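Local coordinates for motility protein B (Helicobacter pylori, PDB 3IMP) that probably forms, together with MotA, the stator of the flagellar motor and may fasten this torque-generating machinery to the cell wall, at residues Arg25-Ile30 against Tyr76-Asn81. Residues are numbered along the deposited sequence; the frame is centred on the assembly and turned at random.
Sequences RIAKII and YGVNPN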
ATOM      1  N   ARG A  25      -8.263  16.597   5.042  1.00 41.58           N
ATOM      2  CA  ARG A  25      -7.459  17.724   5.466  1.00 42.46           C
ATOM      3  C   ARG A  25      -6.015  17.333   5.366  1.00 40.56           C
ATOM      4  O   ARG A  25      -5.206  18.051   4.782  1.00 42.02           O
ATOM      5  CB  ARG A  25      -7.786  18.032   6.922  1.00 44.26           C
ATOM      6  CG  ARG A  25      -8.055  19.477   7.209  1.00 48.53           C
ATOM      7  CD  ARG A  25      -8.034  19.695   8.690  1.00 53.21           C
ATOM      8  NE  ARG A  25      -7.766  21.091   9.019  1.00 58.25           N
ATOM      9  CZ  ARG A  25      -7.559  21.530  10.253  1.00 60.81           C
ATOM     10  NH1 ARG A  25      -7.583  20.687  11.281  1.00 60.19           N
ATOM     11  NH2 ARG A  25      -7.310  22.809  10.459  1.00 63.96           N
ATOM     12  N   ILE A  26      -5.683  16.158   5.884  1.00 38.20           N
ATOM     13  CA  ILE A  26      -4.320  15.662   5.752  1.00 36.48           C
ATOM     14  C   ILE A  26      -3.873  15.519   4.302  1.00 35.78           C
ATOM     15  O   ILE A  26      -2.736  15.837   3.970  1.00 35.36           O
ATOM     16  CB  ILE A  26      -4.096  14.360   6.584  1.00 35.29           C
ATOM     17  CG1 ILE A  26      -4.148  14.692   8.079  1.00 36.11           C
ATOM     18  CG2 ILE A  26      -2.754  13.706   6.255  1.00 32.69           C
ATOM     19  CD1 ILE A  26      -2.928  15.516   8.582  1.00 38.80           C
ATOM     20  N   ALA A  27      -4.776  15.078   3.438  1.00 36.34           N
ATOM     21  CA  ALA A  27      -4.439  14.862   2.029  1.00 36.95           C
ATOM     22  C   ALA A  27      -4.114  16.192   1.339  1.00 39.97           C
ATOM     23  O   ALA A  27      -3.309  16.234   0.404  1.00 39.78           O
ATOM     24  CB  ALA A  27      -5.582  14.174   1.316  1.00 36.48           C
ATOM     25  N   LYS A  28      -4.766  17.267   1.783  1.00 42.60           N
ATOM     26  CA  LYS A  28      -4.537  18.566   1.193  1.00 45.80           C
ATOM     27  C   LYS A  28      -3.129  18.994   1.553  1.00 44.52           C
ATOM     28  O   LYS A  28      -2.398  19.504   0.710  1.00 45.62           O
ATOM     29  CB  LYS A  28      -5.571  19.624   1.665  1.00 49.74           C
ATOM     30  CG  LYS A  28      -7.065  19.390   1.271  1.00 54.71           C
ATOM     31  CD  LYS A  28      -7.249  18.233   0.239  1.00 58.42           C
ATOM     32  CE  LYS A  28      -8.671  18.163  -0.370  1.00 60.66           C
ATOM     33  NZ  LYS A  28      -8.749  17.226  -1.566  1.00 61.69           N
ATOM     34  N   ILE A  29      -2.756  18.772   2.808  1.00 42.45           N
ATOM     35  CA  ILE A  29      -1.437  19.135   3.301  1.00 41.67           C
ATOM     36  C   ILE A  29      -0.358  18.406   2.484  1.00 39.89           C
ATOM     37  O   ILE A  29       0.487  19.035   1.833  1.00 40.95           O
ATOM     38  CB  ILE A  29      -1.325  18.808   4.830  1.00 41.28           C
ATOM     39  CG1 ILE A  29      -2.079  19.842   5.662  1.00 43.51           C
ATOM     40  CG2 ILE A  29       0.123  18.655   5.303  1.00 39.60           C
ATOM     41  CD1 ILE A  29      -1.839  21.294   5.231  1.00 48.29           C
ATOM     42  N   ILE A  30      -0.414  17.078   2.502  1.00 36.91           N
ATOM     43  CA  ILE A  30       0.503  16.252   1.718  1.00 34.81           C
ATOM     44  C   ILE A  30       0.713  16.779   0.291  1.00 36.36           C
ATOM     45  O   ILE A  30       1.844  16.850  -0.194  1.00 36.51           O
ATOM     46  CB  ILE A  30       0.083  14.764   1.749  1.00 32.38           C
ATOM     47  CG1 ILE A  30       0.188  14.252   3.193  1.00 30.90           C
ATOM     48  CG2 ILE A  30       0.920  13.955   0.788  1.00 29.95           C
ATOM     49  CD1 ILE A  30      -0.606  12.959   3.494  1.00 30.01           C
ATOM     50  N   TYR A  76      -8.495  11.099  -2.163  1.00 41.23           N
ATOM     51  CA  TYR A  76      -8.478  12.551  -2.144  1.00 42.06           C
ATOM     52  C   TYR A  76      -7.274  13.186  -2.894  1.00 41.87           C
ATOM     53  O   TYR A  76      -6.900  14.339  -2.652  1.00 42.22           O
ATOM     54  CB  TYR A  76      -8.602  13.045  -0.693  1.00 41.58           C
ATOM     55  CG  TYR A  76      -9.964  12.790  -0.062  1.00 43.64           C
ATOM     56  CD1 TYR A  76     -10.075  12.223   1.199  1.00 43.49           C
ATOM     57  CD2 TYR A  76     -11.145  13.118  -0.726  1.00 46.36           C
ATOM     58  CE1 TYR A  76     -11.325  11.997   1.783  1.00 42.12           C
ATOM     59  CE2 TYR A  76     -12.371  12.878  -0.159  1.00 47.04           C
ATOM     60  CZ  TYR A  76     -12.455  12.313   1.102  1.00 44.89           C
ATOM     61  OH  TYR A  76     -13.701  12.089   1.691  1.00 47.55           O
ATOM     62  N   GLY A  77      -6.694  12.454  -3.840  1.00 41.40           N
ATOM     63  CA  GLY A  77      -5.669  13.039  -4.702  1.00 41.20           C
ATOM     64  C   GLY A  77      -4.191  12.817  -4.377  1.00 39.25           C
ATOM     65  O   GLY A  77      -3.349  13.239  -5.125  1.00 39.71           O
ATOM     66  N   VAL A  78      -3.854  12.156  -3.283  1.00 37.56           N
ATOM     67  CA  VAL A  78      -2.440  11.956  -2.981  1.00 37.07           C
ATOM     68  C   VAL A  78      -1.819  10.917  -3.941  1.00 37.62           C
ATOM     69  O   VAL A  78      -2.379   9.830  -4.127  1.00 38.00           O
ATOM     70  CB  VAL A  78      -2.204  11.535  -1.503  1.00 35.36           C
ATOM     71  CG1 VAL A  78      -0.721  11.263  -1.253  1.00 33.73           C
ATOM     72  CG2 VAL A  78      -2.729  12.588  -0.546  1.00 33.72           C
ATOM     73  N   ASN A  79      -0.691  11.285  -4.565  1.00 37.84           N
ATOM     74  CA  ASN A  79       0.126  10.398  -5.415  1.00 37.42           C
ATOM     75  C   ASN A  79       0.518   9.079  -4.706  1.00 34.62           C
ATOM     76  O   ASN A  79       1.253   9.087  -3.723  1.00 32.57           O
ATOM     77  CB  ASN A  79       1.387  11.146  -5.794  1.00 38.43           C
ATOM     78  CG  ASN A  79       2.262  10.391  -6.798  1.00 43.50           C
ATOM     79  OD1 ASN A  79       2.042   9.204  -7.093  1.00 46.91           O
ATOM     80  ND2 ASN A  79       3.275  11.087  -7.327  1.00 46.18           N
ATOM     81  N   PRO A  80      -0.001   7.947  -5.195  1.00 34.11           N
ATOM     82  CA  PRO A  80       0.351   6.630  -4.667  1.00 32.41           C
ATOM     83  C   PRO A  80       1.866   6.453  -4.592  1.00 31.42           C
ATOM     84  O   PRO A  80       2.364   5.730  -3.745  1.00 29.35           O
ATOM     85  CB  PRO A  80      -0.223   5.675  -5.697  1.00 34.09           C
ATOM     86  CG  PRO A  80      -1.374   6.435  -6.314  1.00 36.55           C
ATOM     87  CD  PRO A  80      -1.011   7.885  -6.267  1.00 36.17           C
ATOM     88  N   ASN A  81       2.593   7.143  -5.445  1.00 32.51           N
ATOM     89  CA  ASN A  81       4.036   7.036  -5.433  1.00 33.50           C
ATOM     90  C   ASN A  81       4.711   7.608  -4.174  1.00 32.44           C
ATOM     91  O   ASN A  81       5.916   7.348  -3.943  1.00 32.37           O
ATOM     92  CB  ASN A  81       4.654   7.676  -6.674  1.00 35.45           C
ATOM     93  CG  ASN A  81       6.132   7.385  -6.767  1.00 36.80           C
ATOM     94  OD1 ASN A  81       6.545   6.229  -6.766  1.00 39.07           O
ATOM     95  ND2 ASN A  81       6.938   8.421  -6.796  1.00 37.66           N
TER
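The carbonyl oxygen of Y76 is approached by two side-chain nitrogens from helix 17-32: K28 NZ stands 3.6 Å from Y76 O, too far to count as a hydrogen bond, and the amide nitrogen of Q31 gives it a weak one. Q31 also donates to the backbone oxygen of A27, so its amide links the two segments from just beyond the first. K28 leaves the helix pointing away from the loop and, as modelled, a bend at chi2 (-10°) turns the chain back toward it; E24 is a second, long and weak partner of this ammonium group.

Apart from these polar approaches, the contact is aliphatic. The methyl of A27 meets two loop residues at once, with A27 CB 3.8 Å from Y76 CB and A27 CB 3.8 Å from V78 CG2. V78 packs on two helix residues about one turn apart. Its CG1, placed opposite the backbone N (chi1 177°), lies 3.8 Å from I30 CG2, whereas V78 CG2 sits mainly on A27 and also borders I30; the I30 and V78 side chains cross at about a right angle. L73 of helix 58-75 touches both A27 and I30, extending the same apolar patch.

What presents V78 is the end of helix 58-75. G77 (phi 98°) is the C-prime residue of a Schellman motif, with V78 N bonded to L73 O and G77 N to I74 O. Farther on, N81 N donates to N79 OD1 at 2.7 Å in an Asx turn, the donor lying above the carbonyl plane.

This seam of the OmpA-like periplasmic domain joins helix 17-32 to the turn that leads into strand 83-87. Its chemistry implies attachment chiefly by methyl packing, supplemented at Y76 O by the weak Q31 bond and the approach of K28, while directional bonds shape the turn.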